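Local atomic coordinates of RNA polymerase II subunit A C-terminal domain phosphatase SSU72 (PDB entry 4H3K), a protein that removes phosphate from serine and threonine residues, acting on the C-terminal domain of RNA polymerase II in RNA processing and termination. Residues B[62-67]-B[99-104]; B[172-177]-B[203-208]. The protein carries 1 engineered substitution. One frame throughout, in Å; residues are numbered along the deposited sequence.

How the contacts relate
Along the chain from the N terminus, the two contacts come in series and neither nests nor crosses. Contact 1 opens at strand 62-64, runs out through strand 73-75 and helix 81-98, and closes at the start of helix 101-109. The chain then passes through strands 127-130 and 153-159 of the five-stranded sheet. Contact 2 opens on helix 165-184 and closes as the chain leaves helix 188-203 and enters strand 207-213, outermost in that sheet within this chain. Contact 1 thus joins the two-stranded sheet to a helix, while contact 2 joins a helix to the main sheet. Their centres lie about 24 Å apart and their nearest atoms about 12 Å.

Contact 1 (B[62-67]-B[99-104])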
loop_
_atom_site.group_PDB
_atom_site.type_symbol
_atom_site.label_atom_id
_atom_site.label_comp_id
_atom_site.label_asym_id
_atom_site.label_seq_id
_atom_site.Cartn_x
_atom_site.Cartn_y
_atom_site.Cartn_z
ATOM N N VAL B 62 8.010 -25.840 5.289
ATOM C CA VAL B 62 9.206 -25.851 4.469
ATOM C C VAL B 62 9.358 -27.222 3.862
ATOM O O VAL B 62 9.183 -28.243 4.538
ATOM C CB VAL B 62 10.439 -25.537 5.324
ATOM C CG1 VAL B 62 11.762 -25.779 4.552
ATOM C CG2 VAL B 62 10.344 -24.095 5.830
ATOM N N LYS B 63 9.662 -27.235 2.575
ATOM C CA LYS B 63 9.838 -28.443 1.820
ATOM C C LYS B 63 11.260 -28.403 1.231
ATOM O O LYS B 63 11.729 -27.363 0.744
ATOM C CB LYS B 63 8.755 -28.510 0.740
ATOM C CG LYS B 63 8.675 -29.826 -0.020
ATOM C CD LYS B 63 8.272 -29.617 -1.494
ATOM C CE LYS B 63 6.769 -29.815 -1.741
ATOM N NZ LYS B 63 5.856 -28.867 -0.995
ATOM N N LEU B 64 11.951 -29.524 1.318
ATOM C CA LEU B 64 13.212 -29.700 0.640
ATOM C C LEU B 64 13.102 -31.005 -0.140
ATOM O O LEU B 64 12.394 -31.926 0.308
ATOM C CB LEU B 64 14.325 -29.810 1.676
ATOM C CG LEU B 64 15.236 -28.638 2.050
ATOM C CD1 LEU B 64 14.898 -27.329 1.357
ATOM C CD2 LEU B 64 15.400 -28.472 3.576
ATOM N N PRO B 65 13.775 -31.097 -1.304
ATOM C CA PRO B 65 13.753 -32.359 -2.045
ATOM C C PRO B 65 14.324 -33.505 -1.201
ATOM O O PRO B 65 15.186 -33.269 -0.367
ATOM C CB PRO B 65 14.678 -32.077 -3.242
ATOM C CG PRO B 65 14.584 -30.576 -3.455
ATOM C CD PRO B 65 14.434 -30.004 -2.065
ATOM N N GLY B 66 13.826 -34.724 -1.401
ATOM C CA GLY B 66 14.376 -35.901 -0.722
ATOM C C GLY B 66 14.737 -36.987 -1.727
ATOM O O GLY B 66 14.922 -36.684 -2.912
ATOM N N PRO B 67 14.782 -38.268 -1.274
ATOM C CA PRO B 67 15.258 -39.389 -2.095
ATOM C C PRO B 67 14.388 -39.698 -3.318
ATOM O O PRO B 67 14.837 -40.373 -4.247
ATOM C CB PRO B 67 15.275 -40.573 -1.113
ATOM C CG PRO B 67 14.284 -40.226 -0.064
ATOM C CD PRO B 67 14.344 -38.713 0.063
ATOM N N ASN B 99 22.765 -33.614 -4.549
ATOM C CA ASN B 99 21.691 -32.793 -5.082
ATOM C C ASN B 99 21.771 -31.314 -4.677
ATOM O O ASN B 99 20.764 -30.602 -4.760
ATOM C CB ASN B 99 20.341 -33.399 -4.699
ATOM C CG ASN B 99 20.098 -33.383 -3.209
ATOM O OD1 ASN B 99 20.810 -32.731 -2.448
ATOM N ND2 ASN B 99 19.076 -34.092 -2.789
ATOM N N GLY B 100 22.950 -30.878 -4.213
ATOM C CA GLY B 100 23.244 -29.465 -3.901
ATOM C C GLY B 100 22.547 -28.892 -2.676
ATOM O O GLY B 100 22.720 -27.705 -2.356
ATOM N N ILE B 101 21.767 -29.726 -1.981
ATOM C CA ILE B 101 20.960 -29.241 -0.867
ATOM C C ILE B 101 21.793 -28.811 0.346
ATOM O O ILE B 101 21.476 -27.813 0.998
ATOM C CB ILE B 101 19.832 -30.222 -0.484
ATOM C CG1 ILE B 101 18.838 -30.325 -1.632
ATOM C CG2 ILE B 101 19.126 -29.776 0.781
ATOM C CD1 ILE B 101 17.770 -31.329 -1.410
ATOM N N LEU B 102 22.871 -29.528 0.645
ATOM C CA LEU B 102 23.740 -29.097 1.759
ATOM C C LEU B 102 24.411 -27.761 1.450
ATOM O O LEU B 102 24.487 -26.874 2.307
ATOM C CB LEU B 102 24.779 -30.179 2.158
ATOM C CG LEU B 102 24.216 -31.463 2.798
ATOM C CD1 LEU B 102 25.357 -32.435 3.147
ATOM C CD2 LEU B 102 23.306 -31.235 4.036
ATOM N N HIS B 103 24.883 -27.624 0.222
ATOM C CA HIS B 103 25.475 -26.369 -0.250
ATOM C C HIS B 103 24.453 -25.218 -0.192
ATOM O O HIS B 103 24.782 -24.131 0.277
ATOM C CB HIS B 103 26.057 -26.538 -1.664
ATOM C CG HIS B 103 26.773 -25.320 -2.181
ATOM N ND1 HIS B 103 26.109 -24.180 -2.583
ATOM C CD2 HIS B 103 28.092 -25.066 -2.367
ATOM C CE1 HIS B 103 26.983 -23.274 -2.983
ATOM N NE2 HIS B 103 28.194 -23.786 -2.865
ATOM N N MET B 104 23.221 -25.467 -0.654
ATOM C CA MET B 104 22.133 -24.467 -0.596
ATOM C C MET B 104 21.865 -24.037 0.845
ATOM O O MET B 104 21.784 -22.845 1.135
ATOM C CB MET B 104 20.855 -25.030 -1.203
ATOM C CG MET B 104 19.711 -24.006 -1.339
ATOM S SD MET B 104 18.232 -24.881 -1.863
ATOM C CE MET B 104 17.689 -25.677 -0.344
#
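Ile101 packs on Pro65 and Leu64, and Met104 adds a second apolar contact with Leu64. The tip of Ile101 does most of the work. Its CG1 stands beside the backbone N (chi1 -65°) and the chain runs out straight from there. This brings CD1 against the proline ring, with Ile101 CD1 3.6 Å from Pro65 CD and 3.7 Å from Pro65 CB. Ile101 CD1 also lies 3.4 Å from Pro65 O. The other branch of Ile101 turns to Leu64, with CG2 4.2 Å from Leu64 CG. One helical turn on, Met104 reaches the same leucine. Its chain is extended up to the sulfur and then bends at chi3 (77°). Met104 CE ends 3.7 Å from Leu64 CD1.

The polar bonds do not cross the contact; they shape the helix start. Asn99 OD1 accepts from Ile101 N at 3.2 Å in an Asx turn, and the donor nitrogen is tilted 33° from the plane of the Asn99 side-chain carbonyl. Gly100 is the N-cap, and its O accepts from Met104 N at 2.9 Å. Outside the segments, Pro65 O has a weak hydrogen bond with Asn73 ND2. Met84 of helix 81-98 also touches Leu64, and Leu88 touches Ile101.

Strand 62-64 pairs antiparallel with strand 73-75 in a two-stranded sheet that lies against helices 81-98 and 101-109. A phosphate ion, probably from the crystallisation liquor, lies about 6 Å from the Leu64 side chain. The contact itself is apolar, with no hydrogen bond or salt bridge between the segments.

Contact 2 (B[172-177]-B[203-208]); sequences AFLICE and SGRTFL
Leu174 meets Ser203, Arg205 and Phe207, and it carries this contact for helix 165-184. Before it in the helix, Ala172 and Phe173 face elsewhere. Ala172 O accepts from Cys176 N at 2.9 Å, and Phe173 O accepts from Glu177 N, as in a regular helix.

Leu174 has CG anti to the backbone N (chi1 -177°), which sends its branches out to the other segment. Leu174 CD1 is 4.4 Å from Ser203 CB. CD2 touches both Phe207 and Arg205. Leu174 CD2 is 3.8 Å from Phe207 CZ, and it meets the ring at its edge, near the ring plane. Leu174 CD2 lies 4.0 Å from Arg205 CD. It also sits over one face of the guanidinium, offset toward the rim. Arg205 bends at chi3 (76°), and its NH2 hydrogen-bonds to Asp160 O. The leucine covers part of one face, while NH2 is held by the backbone carbonyl of Asp160.

Ser203 closes the turn that leads from helix 188-203 to Arg205. Ser203 OG accepts from Arg205 N at 3.0 Å in an ST turn, and it also hydrogen-bonds to Phe199 O. The same oxygen lies in plane at the edge of the Phe207 ring.

Ile175 and Cys176 follow on another side of the helix, against Leu46 and Ile45 of helix 38-48. Glu177 touches Phe199 of helix 188-203, as Leu174 does. On the far segment, Phe207 packs on Val157 and Val159 of the antiparallel neighbour strand 153-159. The contact is at the antiparallel end of the mixed five-stranded sheet. Leu174 therefore sits where helix 165-184 meets the end of helix 188-203 and the start of strand 207-213, outermost within this chain.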
loop_
_atom_site.group_PDB
_atom_site.type_symbol
_atom_site.label_atom_id
_atom_site.label_comp_id
_atom_site.label_asym_id
_atom_site.label_seq_id
_atom_site.Cartn_x
_atom_site.Cartn_y
_atom_site.Cartn_z
ATOM N N ALA B 172 16.656 -15.558 -10.523
ATOM C CA ALA B 172 17.300 -14.526 -9.707
ATOM C C ALA B 172 17.975 -13.459 -10.570
ATOM O O ALA B 172 17.891 -12.287 -10.253
ATOM C CB ALA B 172 18.316 -15.148 -8.789
ATOM N N PHE B 173 18.660 -13.860 -11.644
ATOM C CA PHE B 173 19.290 -12.869 -12.530
ATOM C C PHE B 173 18.262 -12.045 -13.314
ATOM O O PHE B 173 18.462 -10.857 -13.508
ATOM C CB PHE B 173 20.352 -13.500 -13.449
ATOM C CG PHE B 173 21.663 -13.812 -12.725
ATOM C CD1 PHE B 173 22.459 -12.777 -12.222
ATOM C CD2 PHE B 173 22.079 -15.129 -12.529
ATOM C CE1 PHE B 173 23.666 -13.037 -11.536
ATOM C CE2 PHE B 173 23.293 -15.414 -11.842
ATOM C CZ PHE B 173 24.081 -14.353 -11.339
ATOM N N LEU B 174 17.147 -12.655 -13.703
ATOM C CA LEU B 174 16.056 -11.923 -14.346
ATOM C C LEU B 174 15.420 -10.905 -13.379
ATOM O O LEU B 174 15.163 -9.766 -13.730
ATOM C CB LEU B 174 14.994 -12.901 -14.864
ATOM C CG LEU B 174 13.793 -12.362 -15.644
ATOM C CD1 LEU B 174 14.229 -11.675 -16.951
ATOM C CD2 LEU B 174 12.820 -13.522 -15.952
ATOM N N ILE B 175 15.175 -11.343 -12.146
ATOM C CA ILE B 175 14.698 -10.478 -11.088
ATOM C C ILE B 175 15.666 -9.306 -10.850
ATOM O O ILE B 175 15.230 -8.146 -10.743
ATOM C CB ILE B 175 14.459 -11.310 -9.788
ATOM C CG1 ILE B 175 13.150 -12.083 -9.925
ATOM C CG2 ILE B 175 14.363 -10.398 -8.552
ATOM C CD1 ILE B 175 13.000 -13.339 -8.972
ATOM N N CYS B 176 16.967 -9.608 -10.789
ATOM C CA CYS B 176 17.990 -8.569 -10.634
ATOM C C CYS B 176 17.930 -7.582 -11.808
ATOM O O CYS B 176 17.976 -6.359 -11.604
ATOM C CB CYS B 176 19.403 -9.178 -10.507
ATOM S SG CYS B 176 20.678 -7.903 -10.186
ATOM N N GLU B 177 17.799 -8.107 -13.029
ATOM C CA GLU B 177 17.665 -7.243 -14.217
ATOM C C GLU B 177 16.441 -6.336 -14.129
ATOM O O GLU B 177 16.535 -5.112 -14.355
ATOM C CB GLU B 177 17.666 -8.074 -15.510
ATOM C CG GLU B 177 18.324 -7.359 -16.645
ATOM C CD GLU B 177 18.297 -8.126 -17.941
ATOM O OE1 GLU B 177 18.200 -9.384 -17.884
ATOM O OE2 GLU B 177 18.415 -7.447 -19.002
ATOM N N SER B 203 11.784 -11.844 -22.599
ATOM C CA SER B 203 11.972 -13.123 -21.920
ATOM C C SER B 203 10.999 -14.221 -22.341
ATOM O O SER B 203 11.255 -15.381 -22.072
ATOM C CB SER B 203 11.856 -12.937 -20.409
ATOM O OG SER B 203 10.486 -12.904 -20.027
ATOM N N GLY B 204 9.874 -13.885 -22.963
ATOM C CA GLY B 204 8.858 -14.914 -23.244
ATOM C C GLY B 204 8.119 -15.443 -22.000
ATOM O O GLY B 204 7.348 -16.416 -22.088
ATOM N N ARG B 205 8.328 -14.795 -20.848
ATOM C CA ARG B 205 7.682 -15.173 -19.576
ATOM C C ARG B 205 6.662 -14.108 -19.129
ATOM O O ARG B 205 6.897 -12.917 -19.330
ATOM C CB ARG B 205 8.746 -15.390 -18.504
ATOM C CG ARG B 205 9.786 -16.424 -18.960
ATOM C CD ARG B 205 11.049 -16.372 -18.129
ATOM N NE ARG B 205 10.842 -16.981 -16.836
ATOM C CZ ARG B 205 11.774 -17.652 -16.165
ATOM N NH1 ARG B 205 12.994 -17.808 -16.670
ATOM N NH2 ARG B 205 11.473 -18.177 -14.983
ATOM N N THR B 206 5.543 -14.546 -18.549
ATOM C CA THR B 206 4.481 -13.629 -18.125
ATOM C C THR B 206 4.740 -13.035 -16.715
ATOM O O THR B 206 5.238 -13.713 -15.798
ATOM C CB THR B 206 3.013 -14.232 -18.364
ATOM O OG1 THR B 206 2.141 -13.883 -17.278
ATOM C CG2 THR B 206 3.037 -15.676 -18.460
ATOM N N PHE B 207 4.455 -11.743 -16.585
ATOM C CA PHE B 207 4.624 -11.000 -15.327
ATOM C C PHE B 207 3.298 -10.423 -14.830
ATOM O O PHE B 207 2.898 -9.334 -15.251
ATOM C CB PHE B 207 5.671 -9.881 -15.505
ATOM C CG PHE B 207 7.094 -10.380 -15.683
ATOM C CD1 PHE B 207 7.565 -10.783 -16.919
ATOM C CD2 PHE B 207 7.980 -10.386 -14.597
ATOM C CE1 PHE B 207 8.886 -11.243 -17.083
ATOM C CE2 PHE B 207 9.312 -10.814 -14.746
ATOM C CZ PHE B 207 9.768 -11.253 -15.997
ATOM N N LEU B 208 2.611 -11.150 -13.937
ATOM C CA LEU B 208 1.415 -10.633 -13.273
ATOM C C LEU B 208 1.803 -9.436 -12.428
ATOM O O LEU B 208 2.923 -9.355 -11.911
ATOM C CB LEU B 208 0.737 -11.696 -12.413
ATOM C CG LEU B 208 0.215 -12.919 -13.168
ATOM C CD1 LEU B 208 -0.148 -14.094 -12.221
ATOM C CD2 LEU B 208 -0.965 -12.563 -14.132
#